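Local structure of Cys-Gly metallodipeptidase DUG1 (Saccharomyces cerevisiae, 4G1P) at residues G217-Q222 and T381-D386; G260-D265 and P317-H322; Y221-E226 and G343-R348; D265-M270 and E356-L361. The protein hydrolyses the dipeptide Cys-Gly and serves as the catalytic component of the glutathione degradosomal complex, which degrades glutathione and other gamma-glutamyl peptides. All coordinates share one frame; numbering follows the deposited sequence.

Contact 1 (G217-Q222 and T381-D386). With CYS (cysteine), chain E.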
loop_
_atom_site.group_PDB
_atom_site.type_symbol
_atom_site.label_atom_id
_atom_site.label_comp_id
_atom_site.label_asym_id
_atom_site.label_seq_id
_atom_site.Cartn_x
_atom_site.Cartn_y
_atom_site.Cartn_z
ATOM N N GLY A 217 1.730 23.167 13.611
ATOM C CA GLY A 217 0.966 22.043 14.100
ATOM C C GLY A 217 0.709 21.052 12.973
ATOM O O GLY A 217 1.194 21.206 11.847
ATOM N N CYS A 218 -0.061 20.021 13.277
ATOM C CA CYS A 218 -0.344 18.995 12.294
ATOM C C CYS A 218 -1.709 18.340 12.532
ATOM O O CYS A 218 -2.002 17.846 13.623
ATOM C CB CYS A 218 0.779 17.943 12.263
ATOM S SG CYS A 218 0.619 16.743 10.901
ATOM N N ASN A 219 -2.549 18.367 11.507
ATOM C CA ASN A 219 -3.825 17.669 11.557
ATOM C C ASN A 219 -3.813 16.545 10.538
ATOM O O ASN A 219 -3.641 16.782 9.338
ATOM C CB ASN A 219 -4.989 18.635 11.310
ATOM C CG ASN A 219 -5.338 19.461 12.542
ATOM O OD1 ASN A 219 -4.492 19.692 13.405
ATOM N ND2 ASN A 219 -6.588 19.893 12.634
ATOM N N TYR A 220 -3.952 15.315 11.009
ATOM C CA TYR A 220 -3.836 14.181 10.110
ATOM C C TYR A 220 -5.208 13.573 9.857
ATOM O O TYR A 220 -5.909 13.177 10.799
ATOM C CB TYR A 220 -2.873 13.144 10.674
ATOM C CG TYR A 220 -2.249 12.254 9.627
ATOM C CD1 TYR A 220 -2.982 11.250 9.017
ATOM C CD2 TYR A 220 -0.929 12.417 9.249
ATOM C CE1 TYR A 220 -2.416 10.432 8.055
ATOM C CE2 TYR A 220 -0.354 11.606 8.294
ATOM C CZ TYR A 220 -1.106 10.611 7.697
ATOM O OH TYR A 220 -0.546 9.785 6.752
ATOM N N TYR A 221 -5.583 13.508 8.583
ATOM C CA TYR A 221 -6.916 13.048 8.195
ATOM C C TYR A 221 -6.890 11.781 7.344
ATOM O O TYR A 221 -5.907 11.483 6.644
ATOM C CB TYR A 221 -7.675 14.149 7.439
ATOM C CG TYR A 221 -7.866 15.409 8.238
ATOM C CD1 TYR A 221 -8.864 15.503 9.185
ATOM C CD2 TYR A 221 -7.034 16.503 8.053
ATOM C CE1 TYR A 221 -9.035 16.650 9.931
ATOM C CE2 TYR A 221 -7.192 17.657 8.794
ATOM C CZ TYR A 221 -8.193 17.726 9.735
ATOM O OH TYR A 221 -8.361 18.876 10.479
ATOM N N GLN A 222 -7.987 11.039 7.413
ATOM C CA GLN A 222 -8.225 9.952 6.476
ATOM C C GLN A 222 -9.625 10.089 5.899
ATOM O O GLN A 222 -10.601 10.251 6.637
ATOM C CB GLN A 222 -8.021 8.572 7.124
ATOM C CG GLN A 222 -8.967 8.243 8.261
ATOM C CD GLN A 222 -8.709 6.872 8.851
ATOM O OE1 GLN A 222 -7.767 6.181 8.467
ATOM N NE2 GLN A 222 -9.548 6.470 9.792
ATOM N N THR A 381 -14.918 11.721 6.176
ATOM C CA THR A 381 -13.550 12.094 6.458
ATOM C C THR A 381 -13.363 12.291 7.949
ATOM O O THR A 381 -14.136 12.991 8.600
ATOM C CB THR A 381 -13.155 13.350 5.669
ATOM O OG1 THR A 381 -13.027 13.000 4.288
ATOM C CG2 THR A 381 -11.823 13.921 6.146
ATOM N N GLU A 382 -12.344 11.651 8.505
ATOM C CA GLU A 382 -12.140 11.754 9.933
ATOM C C GLU A 382 -10.714 12.121 10.317
ATOM O O GLU A 382 -9.761 11.905 9.566
ATOM C CB GLU A 382 -12.608 10.485 10.635
ATOM C CG GLU A 382 -11.617 9.358 10.663
ATOM C CD GLU A 382 -12.266 8.062 11.117
ATOM O OE1 GLU A 382 -13.510 8.040 11.216
ATOM O OE2 GLU A 382 -11.544 7.075 11.374
ATOM N N LEU A 383 -10.590 12.715 11.493
ATOM C CA LEU A 383 -9.312 13.168 11.983
ATOM C C LEU A 383 -8.632 11.986 12.656
ATOM O O LEU A 383 -9.253 11.267 13.430
ATOM C CB LEU A 383 -9.533 14.325 12.967
ATOM C CG LEU A 383 -8.346 14.863 13.776
ATOM C CD1 LEU A 383 -7.445 15.699 12.908
ATOM C CD2 LEU A 383 -8.831 15.650 14.980
ATOM N N ILE A 384 -7.362 11.762 12.348
ATOM C CA ILE A 384 -6.640 10.697 13.029
ATOM C C ILE A 384 -5.911 11.226 14.261
ATOM O O ILE A 384 -6.008 10.644 15.337
ATOM C CB ILE A 384 -5.642 9.987 12.118
ATOM C CG1 ILE A 384 -6.377 9.349 10.933
ATOM C CG2 ILE A 384 -4.855 8.974 12.937
ATOM C CD1 ILE A 384 -5.476 8.765 9.858
ATOM N N HIS A 385 -5.173 12.320 14.096
ATOM C CA HIS A 385 -4.592 13.015 15.235
ATOM C C HIS A 385 -4.362 14.494 14.941
ATOM O O HIS A 385 -4.236 14.897 13.778
ATOM C CB HIS A 385 -3.304 12.333 15.727
ATOM C CG HIS A 385 -2.130 12.476 14.808
ATOM N ND1 HIS A 385 -1.463 11.388 14.284
ATOM C CD2 HIS A 385 -1.474 13.573 14.352
ATOM C CE1 HIS A 385 -0.461 11.809 13.528
ATOM N NE2 HIS A 385 -0.448 13.131 13.549
ATOM N N ASP A 386 -4.326 15.299 16.000
ATOM C CA ASP A 386 -4.003 16.714 15.862
ATOM C C ASP A 386 -2.945 17.123 16.878
ATOM O O ASP A 386 -2.854 16.547 17.960
ATOM C CB ASP A 386 -5.260 17.597 15.942
ATOM C CG ASP A 386 -5.943 17.564 17.314
ATOM O OD1 ASP A 386 -5.542 16.793 18.218
ATOM O OD2 ASP A 386 -6.912 18.332 17.481
HETATM N N CYS E . 6.212 13.402 13.258
HETATM C CA CYS E . 4.938 13.846 12.727
HETATM C C CYS E . 5.147 15.155 11.962
HETATM O O CYS E . 5.685 16.123 12.498
HETATM C CB CYS E . 3.904 13.993 13.846
HETATM S SG CYS E . 2.296 14.476 13.297
#
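Y220 is packed tightly between H385 and I384, both of which face it across the antiparallel strands 217-222 and 381-386. Its backbone N donates to H385 O at 2.8 Å, while its carbonyl O receives I384 N at 2.6 Å and a weak bond from H385 N at 3.5 Å. The register therefore slips by one residue. H385 has CG between its backbone N and carbonyl carbon (chi1 71°), which lays the imidazole beside the Y220 chain: Y220 CB stands 3.8 Å above one face of the H385 ring, toward its rim, in a CH-pi contact. I384 runs alongside Y220 in the same direction, CD1 to CD1 3.6 Å. The Y220 hydroxyl continues to K334 O of the second subunit, whose A333 and G332 pack on H385 and I384. On the other face of the sheet, L383 CD1 touches Y221 CE1 at 3.5 Å, and helix 355-371 packs against Y221. The solvent side lies toward the ends: Q222 and E382, partly exposed, lie side by side, and Q222 NE2 donates to E382 OE2 at 2.6 Å; the donor meets OE2 from above the carboxylate plane, 36° out of it, and E382 OE1 forms a salt bridge with R380. Exposed D386 turns its carboxylate away from strand 217-222, and OD2 bonds to S355. At the C218 end, away from Q222, H385 NE2 comes within 3.1 Å of SG of the bound cysteine, which C218 also borders. The strand pair contains a classic beta bulge, in the lid-domain sheet at the wall of the cysteine pocket.

Contact 2 (G260-D265 and P317-H322)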
loop_
_atom_site.group_PDB
_atom_site.type_symbol
_atom_site.label_atom_id
_atom_site.label_comp_id
_atom_site.label_asym_id
_atom_site.label_seq_id
_atom_site.Cartn_x
_atom_site.Cartn_y
_atom_site.Cartn_z
ATOM N N GLY A 260 1.165 23.850 -4.480
ATOM C CA GLY A 260 1.109 23.848 -3.035
ATOM C C GLY A 260 -0.087 24.595 -2.485
ATOM O O GLY A 260 -0.253 24.705 -1.269
ATOM N N LYS A 261 -0.926 25.125 -3.370
ATOM C CA LYS A 261 -2.076 25.887 -2.908
ATOM C C LYS A 261 -3.168 24.978 -2.357
ATOM O O LYS A 261 -3.738 24.165 -3.076
ATOM C CB LYS A 261 -2.639 26.794 -4.011
ATOM C CG LYS A 261 -3.594 27.862 -3.461
ATOM C CD LYS A 261 -4.736 28.212 -4.414
ATOM C CE LYS A 261 -4.369 29.343 -5.363
ATOM N NZ LYS A 261 -5.557 29.793 -6.150
ATOM N N ILE A 262 -3.450 25.108 -1.069
ATOM C CA ILE A 262 -4.541 24.360 -0.473
ATOM C C ILE A 262 -5.859 24.898 -1.025
ATOM O O ILE A 262 -6.034 26.106 -1.152
ATOM C CB ILE A 262 -4.486 24.447 1.050
ATOM C CG1 ILE A 262 -3.116 23.969 1.534
ATOM C CG2 ILE A 262 -5.601 23.632 1.685
ATOM C CD1 ILE A 262 -2.970 23.937 3.035
ATOM N N LEU A 263 -6.777 24.001 -1.374
ATOM C CA LEU A 263 -7.986 24.389 -2.084
ATOM C C LEU A 263 -9.211 24.300 -1.213
ATOM O O LEU A 263 -10.329 24.393 -1.698
ATOM C CB LEU A 263 -8.175 23.518 -3.318
ATOM C CG LEU A 263 -6.967 23.590 -4.235
ATOM C CD1 LEU A 263 -7.141 22.703 -5.428
ATOM C CD2 LEU A 263 -6.731 25.018 -4.666
ATOM N N ILE A 264 -9.008 24.129 0.077
ATOM C CA ILE A 264 -10.136 24.014 0.975
ATOM C C ILE A 264 -10.591 25.397 1.406
ATOM O O ILE A 264 -9.799 26.172 1.924
ATOM C CB ILE A 264 -9.759 23.179 2.187
ATOM C CG1 ILE A 264 -9.539 21.727 1.754
ATOM C CG2 ILE A 264 -10.820 23.290 3.255
ATOM C CD1 ILE A 264 -8.970 20.849 2.834
ATOM N N ASP A 265 -11.859 25.717 1.178
ATOM C CA ASP A 265 -12.392 27.016 1.584
ATOM C C ASP A 265 -12.279 27.231 3.084
ATOM O O ASP A 265 -12.543 26.331 3.880
ATOM C CB ASP A 265 -13.871 27.163 1.186
ATOM C CG ASP A 265 -14.052 27.532 -0.270
ATOM O OD1 ASP A 265 -13.083 28.047 -0.875
ATOM O OD2 ASP A 265 -15.167 27.310 -0.809
ATOM N N PRO A 317 0.386 27.502 5.877
ATOM C CA PRO A 317 0.011 26.091 6.013
ATOM C C PRO A 317 0.420 25.272 4.802
ATOM O O PRO A 317 0.769 25.832 3.764
ATOM C CB PRO A 317 -1.519 26.136 6.133
ATOM C CG PRO A 317 -1.915 27.420 5.518
ATOM C CD PRO A 317 -0.787 28.383 5.774
ATOM N N SER A 318 0.400 23.952 4.941
ATOM C CA SER A 318 0.645 23.074 3.798
ATOM C C SER A 318 -0.243 21.842 3.875
ATOM O O SER A 318 -0.734 21.485 4.947
ATOM C CB SER A 318 2.115 22.669 3.722
ATOM O OG SER A 318 2.515 22.018 4.910
ATOM N N LEU A 319 -0.476 21.208 2.730
ATOM C CA LEU A 319 -1.290 19.997 2.685
ATOM C C LEU A 319 -0.510 18.958 1.910
ATOM O O LEU A 319 -0.092 19.199 0.780
ATOM C CB LEU A 319 -2.647 20.267 2.033
ATOM C CG LEU A 319 -3.805 19.287 2.278
ATOM C CD1 LEU A 319 -5.140 19.920 1.907
ATOM C CD2 LEU A 319 -3.633 17.987 1.507
ATOM N N SER A 320 -0.285 17.813 2.537
ATOM C CA SER A 320 0.469 16.745 1.901
ATOM C C SER A 320 -0.390 15.499 1.743
ATOM O O SER A 320 -1.272 15.219 2.566
ATOM C CB SER A 320 1.722 16.418 2.712
ATOM O OG SER A 320 2.788 17.298 2.393
ATOM N N ILE A 321 -0.136 14.739 0.686
ATOM C CA ILE A 321 -0.917 13.523 0.472
ATOM C C ILE A 321 -0.022 12.286 0.577
ATOM O O ILE A 321 0.913 12.121 -0.195
ATOM C CB ILE A 321 -1.720 13.599 -0.839
ATOM C CG1 ILE A 321 -2.834 14.627 -0.670
ATOM C CG2 ILE A 321 -2.325 12.246 -1.188
ATOM C CD1 ILE A 321 -3.616 14.892 -1.911
ATOM N N HIS A 322 -0.321 11.432 1.553
ATOM C CA HIS A 322 0.599 10.387 1.977
ATOM C C HIS A 322 0.450 9.031 1.309
ATOM O O HIS A 322 1.424 8.296 1.173
ATOM C CB HIS A 322 0.489 10.223 3.477
ATOM C CG HIS A 322 0.645 11.508 4.209
ATOM N ND1 HIS A 322 1.832 12.208 4.225
ATOM C CD2 HIS A 322 -0.242 12.248 4.913
ATOM C CE1 HIS A 322 1.677 13.309 4.933
ATOM N NE2 HIS A 322 0.428 13.358 5.360
HETATM O O HOH W 1 0.896 23.078 0.609
#
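The peptide plane joining S318 to L319 takes I262 on one face: CD1 stands directly above S318 C at 3.5 Å and also meets L319 N at 3.7 Å. Farther along the strand the H322 ring has S320 O over one face, its plane lies nearly parallel to that of Y220, and its ND1 bonds to V336 O of the second subunit. The contact packs an irregular loop, 260-265, onto strand 318-325 of the lid-domain sheet, away from the active site. With CG1 anti to its carbonyl carbon (chi1 -56°), I262 sends CD1 down to the strand backbone and to P317 CB, while CG2 rests on L319 CD1 at 3.7 Å. I264 crosses L319 at about a right angle and adds CD1 to the same methyl at 4.0 Å; it also packs on L361, V362 and H365 of helix 355-371. Were I262 cut back to an alanine, a gap would probably open above the S318-L319 peptide and L319 CD1 would lose one of its methyl neighbours. The one polar link is indirect. A single water donates to G260 O at 2.7 Å and accepts from L319 N at 3.1 Å, joining loop to strand.

Contact 3 (Y221-E226 and G343-R348). With CYS (cysteine), chain E.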
loop_
_atom_site.group_PDB
_atom_site.type_symbol
_atom_site.label_atom_id
_atom_site.label_comp_id
_atom_site.label_asym_id
_atom_site.label_seq_id
_atom_site.Cartn_x
_atom_site.Cartn_y
_atom_site.Cartn_z
ATOM N N TYR A 221 -5.583 13.508 8.583
ATOM C CA TYR A 221 -6.916 13.048 8.195
ATOM C C TYR A 221 -6.890 11.781 7.344
ATOM O O TYR A 221 -5.907 11.483 6.644
ATOM C CB TYR A 221 -7.675 14.149 7.439
ATOM C CG TYR A 221 -7.866 15.409 8.238
ATOM C CD1 TYR A 221 -8.864 15.503 9.185
ATOM C CD2 TYR A 221 -7.034 16.503 8.053
ATOM C CE1 TYR A 221 -9.035 16.650 9.931
ATOM C CE2 TYR A 221 -7.192 17.657 8.794
ATOM C CZ TYR A 221 -8.193 17.726 9.735
ATOM O OH TYR A 221 -8.361 18.876 10.479
ATOM N N GLN A 222 -7.987 11.039 7.413
ATOM C CA GLN A 222 -8.225 9.952 6.476
ATOM C C GLN A 222 -9.625 10.089 5.899
ATOM O O GLN A 222 -10.601 10.251 6.637
ATOM C CB GLN A 222 -8.021 8.572 7.124
ATOM C CG GLN A 222 -8.967 8.243 8.261
ATOM C CD GLN A 222 -8.709 6.872 8.851
ATOM O OE1 GLN A 222 -7.767 6.181 8.467
ATOM N NE2 GLN A 222 -9.548 6.470 9.792
ATOM N N THR A 223 -9.710 10.066 4.575
ATOM C CA THR A 223 -11.008 10.057 3.908
ATOM C C THR A 223 -11.376 8.618 3.567
ATOM O O THR A 223 -10.634 7.940 2.856
ATOM C CB THR A 223 -11.012 10.930 2.632
ATOM O OG1 THR A 223 -10.986 12.308 3.006
ATOM C CG2 THR A 223 -12.264 10.685 1.811
ATOM N N ILE A 224 -12.512 8.156 4.092
ATOM C CA ILE A 224 -12.925 6.764 3.921
ATOM C C ILE A 224 -14.076 6.612 2.929
ATOM O O ILE A 224 -15.138 7.192 3.113
ATOM C CB ILE A 224 -13.336 6.135 5.252
ATOM C CG1 ILE A 224 -12.383 6.586 6.365
ATOM C CG2 ILE A 224 -13.353 4.629 5.128
ATOM C CD1 ILE A 224 -12.766 6.080 7.754
ATOM N N ILE A 225 -13.845 5.839 1.872
ATOM C CA ILE A 225 -14.873 5.568 0.874
ATOM C C ILE A 225 -15.093 4.067 0.743
ATOM O O ILE A 225 -14.147 3.306 0.498
ATOM C CB ILE A 225 -14.506 6.148 -0.486
ATOM C CG1 ILE A 225 -14.375 7.664 -0.394
ATOM C CG2 ILE A 225 -15.565 5.804 -1.513
ATOM C CD1 ILE A 225 -13.929 8.313 -1.688
ATOM N N GLU A 226 -16.350 3.656 0.919
ATOM C CA GLU A 226 -16.740 2.253 0.917
ATOM C C GLU A 226 -17.857 2.011 -0.089
ATOM O O GLU A 226 -18.731 2.864 -0.270
ATOM C CB GLU A 226 -17.203 1.837 2.310
ATOM C CG GLU A 226 -17.731 0.424 2.370
ATOM C CD GLU A 226 -17.955 -0.062 3.790
ATOM O OE1 GLU A 226 -18.448 0.746 4.610
ATOM O OE2 GLU A 226 -17.634 -1.244 4.082
ATOM N N GLY A 343 -7.951 7.351 2.192
ATOM C CA GLY A 343 -6.982 8.304 1.680
ATOM C C GLY A 343 -6.321 9.067 2.821
ATOM O O GLY A 343 -7.010 9.622 3.680
ATOM N N LYS A 344 -4.991 9.086 2.830
ATOM C CA LYS A 344 -4.241 9.717 3.914
ATOM C C LYS A 344 -3.695 11.091 3.509
ATOM O O LYS A 344 -3.017 11.234 2.489
ATOM C CB LYS A 344 -3.100 8.800 4.366
ATOM C CG LYS A 344 -3.545 7.377 4.724
ATOM C CD LYS A 344 -4.453 7.379 5.937
ATOM C CE LYS A 344 -4.955 5.997 6.282
ATOM N NZ LYS A 344 -3.856 5.064 6.552
ATOM N N PHE A 345 -4.008 12.107 4.303
ATOM C CA PHE A 345 -3.478 13.455 4.066
ATOM C C PHE A 345 -3.431 14.298 5.352
ATOM O O PHE A 345 -4.280 14.179 6.244
ATOM C CB PHE A 345 -4.281 14.183 2.976
ATOM C CG PHE A 345 -5.683 14.525 3.385
ATOM C CD1 PHE A 345 -6.685 13.575 3.341
ATOM C CD2 PHE A 345 -6.002 15.797 3.815
ATOM C CE1 PHE A 345 -7.977 13.889 3.714
ATOM C CE2 PHE A 345 -7.293 16.116 4.198
ATOM C CZ PHE A 345 -8.281 15.162 4.142
ATOM N N SER A 346 -2.431 15.153 5.451
ATOM C CA SER A 346 -2.323 16.012 6.626
ATOM C C SER A 346 -2.127 17.488 6.276
ATOM O O SER A 346 -1.653 17.843 5.181
ATOM C CB SER A 346 -1.212 15.525 7.546
ATOM O OG SER A 346 -0.001 15.428 6.832
ATOM N N ILE A 347 -2.516 18.344 7.214
ATOM C CA ILE A 347 -2.319 19.772 7.067
ATOM C C ILE A 347 -1.403 20.294 8.170
ATOM O O ILE A 347 -1.611 20.024 9.359
ATOM C CB ILE A 347 -3.652 20.528 7.087
ATOM C CG1 ILE A 347 -4.576 20.012 5.963
ATOM C CG2 ILE A 347 -3.404 22.014 6.947
ATOM C CD1 ILE A 347 -5.987 20.608 5.963
ATOM N N ARG A 348 -0.366 21.015 7.766
ATOM C CA ARG A 348 0.497 21.694 8.721
ATOM C C ARG A 348 -0.142 23.014 9.110
ATOM O O ARG A 348 -0.361 23.878 8.269
ATOM C CB ARG A 348 1.884 21.919 8.124
ATOM C CG ARG A 348 2.652 20.622 7.837
ATOM C CD ARG A 348 3.087 19.907 9.106
ATOM N NE ARG A 348 3.591 18.574 8.805
ATOM C CZ ARG A 348 4.158 17.749 9.687
ATOM N NH1 ARG A 348 4.348 18.119 10.955
ATOM N NH2 ARG A 348 4.562 16.547 9.284
HETATM N N CYS E . 6.212 13.402 13.258
HETATM C CA CYS E . 4.938 13.846 12.727
HETATM C C CYS E . 5.147 15.155 11.962
HETATM O O CYS E . 5.685 16.123 12.498
HETATM C CB CYS E . 3.904 13.993 13.846
HETATM S SG CYS E . 2.296 14.476 13.297
#
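F345 holds CG between its backbone N and carbonyl carbon (chi1 68°), a crowded position that swings the phenyl beneath Y221, so that Y221 CB stands 3.5 Å above one face in a CH-pi contact. Y221 carries CG anti to its carbonyl carbon (chi1 -60°), and its own ring is slid away: the two planes lie 29° apart and barely overlap. T223 OG1 meets the phenyl edge at F345 CE1, 3.5 Å, and bonds onward to T381. Four backbone hydrogen bonds hold this register, among them Y221 N to F345 O at 2.8 Å and G343 N to T223 O at 2.8 Å. With a serine in place of F345, Y221 CB would probably lose the ring face beneath it and T223 OG1 its neighbour at the ring edge. On the other face of the sheet K344 lies alongside Q222, its CE 3.6 Å from Q222 OE1, and its NZ goes on to E325 and to G332 O of the second subunit. At the far end of 343-348, R348 NH1 donates almost straight to O of the bound cysteine at 2.9 Å, and NH2 bonds to S234 OG of the second subunit. This is an antiparallel strand pair of the lid-domain sheet, and strand 340-349 carries R348 into a cysteine pocket that adjoins the dimer interface.

Contact 4 (D265-M270 and E356-L361)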
loop_
_atom_site.group_PDB
_atom_site.type_symbol
_atom_site.label_atom_id
_atom_site.label_comp_id
_atom_site.label_asym_id
_atom_site.label_seq_id
_atom_site.Cartn_x
_atom_site.Cartn_y
_atom_site.Cartn_z
ATOM N N ASP A 265 -11.859 25.717 1.178
ATOM C CA ASP A 265 -12.392 27.016 1.584
ATOM C C ASP A 265 -12.279 27.231 3.084
ATOM O O ASP A 265 -12.543 26.331 3.880
ATOM C CB ASP A 265 -13.871 27.163 1.186
ATOM C CG ASP A 265 -14.052 27.532 -0.270
ATOM O OD1 ASP A 265 -13.083 28.047 -0.875
ATOM O OD2 ASP A 265 -15.167 27.310 -0.809
ATOM N N GLY A 266 -11.901 28.441 3.469
ATOM C CA GLY A 266 -11.968 28.824 4.863
ATOM C C GLY A 266 -10.635 28.898 5.560
ATOM O O GLY A 266 -10.539 29.527 6.603
ATOM N N ILE A 267 -9.606 28.282 4.986
ATOM C CA ILE A 267 -8.336 28.169 5.694
ATOM C C ILE A 267 -7.536 29.467 5.687
ATOM O O ILE A 267 -7.063 29.927 6.740
ATOM C CB ILE A 267 -7.472 27.027 5.157
ATOM C CG1 ILE A 267 -8.243 25.714 5.223
ATOM C CG2 ILE A 267 -6.195 26.900 5.981
ATOM C CD1 ILE A 267 -7.381 24.506 4.965
ATOM N N ASP A 268 -7.402 30.041 4.494
ATOM C CA ASP A 268 -6.679 31.289 4.267
ATOM C C ASP A 268 -7.130 32.403 5.204
ATOM O O ASP A 268 -6.324 33.207 5.671
ATOM C CB ASP A 268 -6.905 31.738 2.834
ATOM C CG ASP A 268 -5.802 32.616 2.325
ATOM O OD1 ASP A 268 -5.767 33.806 2.707
ATOM O OD2 ASP A 268 -4.971 32.114 1.536
ATOM N N GLU A 269 -8.428 32.433 5.476
ATOM C CA GLU A 269 -9.018 33.429 6.364
ATOM C C GLU A 269 -8.441 33.318 7.775
ATOM O O GLU A 269 -8.293 34.315 8.470
ATOM C CB GLU A 269 -10.554 33.284 6.392
ATOM C CG GLU A 269 -11.284 33.606 5.052
ATOM C CD GLU A 269 -11.064 32.556 3.949
ATOM O OE1 GLU A 269 -10.464 31.502 4.234
ATOM O OE2 GLU A 269 -11.480 32.784 2.792
ATOM N N MET A 270 -8.104 32.103 8.186
ATOM C CA MET A 270 -7.593 31.863 9.527
ATOM C C MET A 270 -6.104 32.096 9.647
ATOM O O MET A 270 -5.572 32.091 10.751
ATOM C CB MET A 270 -7.866 30.426 9.944
ATOM C CG MET A 270 -9.262 30.159 10.409
ATOM S SD MET A 270 -9.361 28.476 10.999
ATOM C CE MET A 270 -9.018 27.593 9.481
ATOM N N GLU A 356 -10.333 22.641 15.522
ATOM C CA GLU A 356 -11.756 22.379 15.315
ATOM C C GLU A 356 -12.291 22.909 13.987
ATOM O O GLU A 356 -12.789 22.144 13.158
ATOM C CB GLU A 356 -12.554 23.019 16.440
ATOM C CG GLU A 356 -13.585 22.118 17.071
ATOM C CD GLU A 356 -12.988 21.232 18.137
ATOM O OE1 GLU A 356 -11.743 21.236 18.264
ATOM O OE2 GLU A 356 -13.757 20.546 18.853
ATOM N N LYS A 357 -12.195 24.222 13.790
ATOM C CA LYS A 357 -12.693 24.833 12.561
ATOM C C LYS A 357 -12.057 24.228 11.305
ATOM O O LYS A 357 -12.726 24.028 10.292
ATOM C CB LYS A 357 -12.510 26.357 12.574
ATOM C CG LYS A 357 -13.217 27.052 11.398
ATOM C CD LYS A 357 -13.164 28.583 11.493
ATOM C CE LYS A 357 -13.808 29.271 10.272
ATOM N NZ LYS A 357 -12.812 29.758 9.248
ATOM N N LEU A 358 -10.764 23.939 11.383
ATOM C CA LEU A 358 -10.048 23.391 10.249
ATOM C C LEU A 358 -10.655 22.049 9.880
ATOM O O LEU A 358 -10.893 21.759 8.708
ATOM C CB LEU A 358 -8.571 23.219 10.581
ATOM C CG LEU A 358 -7.772 22.531 9.482
ATOM C CD1 LEU A 358 -7.888 23.291 8.207
ATOM C CD2 LEU A 358 -6.341 22.412 9.868
ATOM N N THR A 359 -10.916 21.242 10.898
ATOM C CA THR A 359 -11.518 19.939 10.704
ATOM C C THR A 359 -12.909 20.035 10.080
ATOM O O THR A 359 -13.263 19.249 9.192
ATOM C CB THR A 359 -11.575 19.186 12.027
ATOM O OG1 THR A 359 -10.250 18.785 12.374
ATOM C CG2 THR A 359 -12.468 17.956 11.929
ATOM N N SER A 360 -13.697 21.003 10.535
ATOM C CA SER A 360 -14.999 21.222 9.943
ATOM C C SER A 360 -14.835 21.607 8.492
ATOM O O SER A 360 -15.537 21.085 7.622
ATOM C CB SER A 360 -15.758 22.313 10.681
ATOM O OG SER A 360 -16.154 21.854 11.957
ATOM N N LEU A 361 -13.904 22.513 8.223
ATOM C CA LEU A 361 -13.726 22.987 6.859
ATOM C C LEU A 361 -13.332 21.829 5.962
ATOM O O LEU A 361 -13.774 21.746 4.822
ATOM C CB LEU A 361 -12.670 24.078 6.798
ATOM C CG LEU A 361 -13.075 25.396 7.450
ATOM C CD1 LEU A 361 -11.843 26.302 7.628
ATOM C CD2 LEU A 361 -14.180 26.092 6.642
#
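L361 is the main bump, its two methyls set into the hollow that the 265-270 turn leaves at G266. CD1 lies 3.5 Å from G266 C, and CD2 lies beside the carbonyl O of D265 and is 3.9 Å from G266 CA. G266 has no side chain, which leaves room for L361 CD2; a CB there would probably crowd that methyl, and the positive phi of G266 (106°) is one that glycine adopts readily. M270 closes the hollow from the side. Its chain is extended as far as SD and then bends (chi3 -64°), which brings CE to L361 CD1 at 3.6 Å, tip to tip. K357 crosses M270 obliquely, and its CD lies against M270 SD at 3.8 Å. The long lysine arm thus covers the methionine from the solvent side, while NZ reaches out past M270 CG at 3.8 Å. Deeper in, I267 and L358 cross obliquely, with CD1 against CD1 at 3.5 Å. L358 is wedged there: it also touches N219 and Y221 of strand 210-226, I347 of strand 340-349 and M353, so this methyl pair joins the short 267-270 turn to the helix-on-sheet layer. I267 leans on I262 of the preceding loop as well. The packing lays a loosely bonded turn against the first turns of helix 355-371 in the lid domain, on a side that the second subunit does not touch. E269 OE1 and K357 NZ stay 5.8 Å apart, too far to pair directly. The join therefore depends chiefly on shape and burial of methyl and thioether groups, with charge probably exerting only a weak, screened pull at the solvent-facing edge.

In the fold
From the N terminus, strand 210-226 comes first and serves contacts 1 and 3, which share Y221 and Q222. Contact 1 closes the longest loop, bringing 381-386 back beside 217-222; contacts 2 and 4 lie inside it. Contact 3 starts from the same strand and closes a shorter loop from 221-226 to 343-348, and within that loop contact 2 joins 260-265 to 317-322. Contact 4 starts at D265, where contact 2 leaves off, and ends at 356-361, so it crosses both contact 2 and contact 3. Contacts 1 and 3 build the lid sheet, which strand 318-325 extends through H322 and S346, while contacts 2 and 4 bind the 260-270 region to that strand and to helix 355-371.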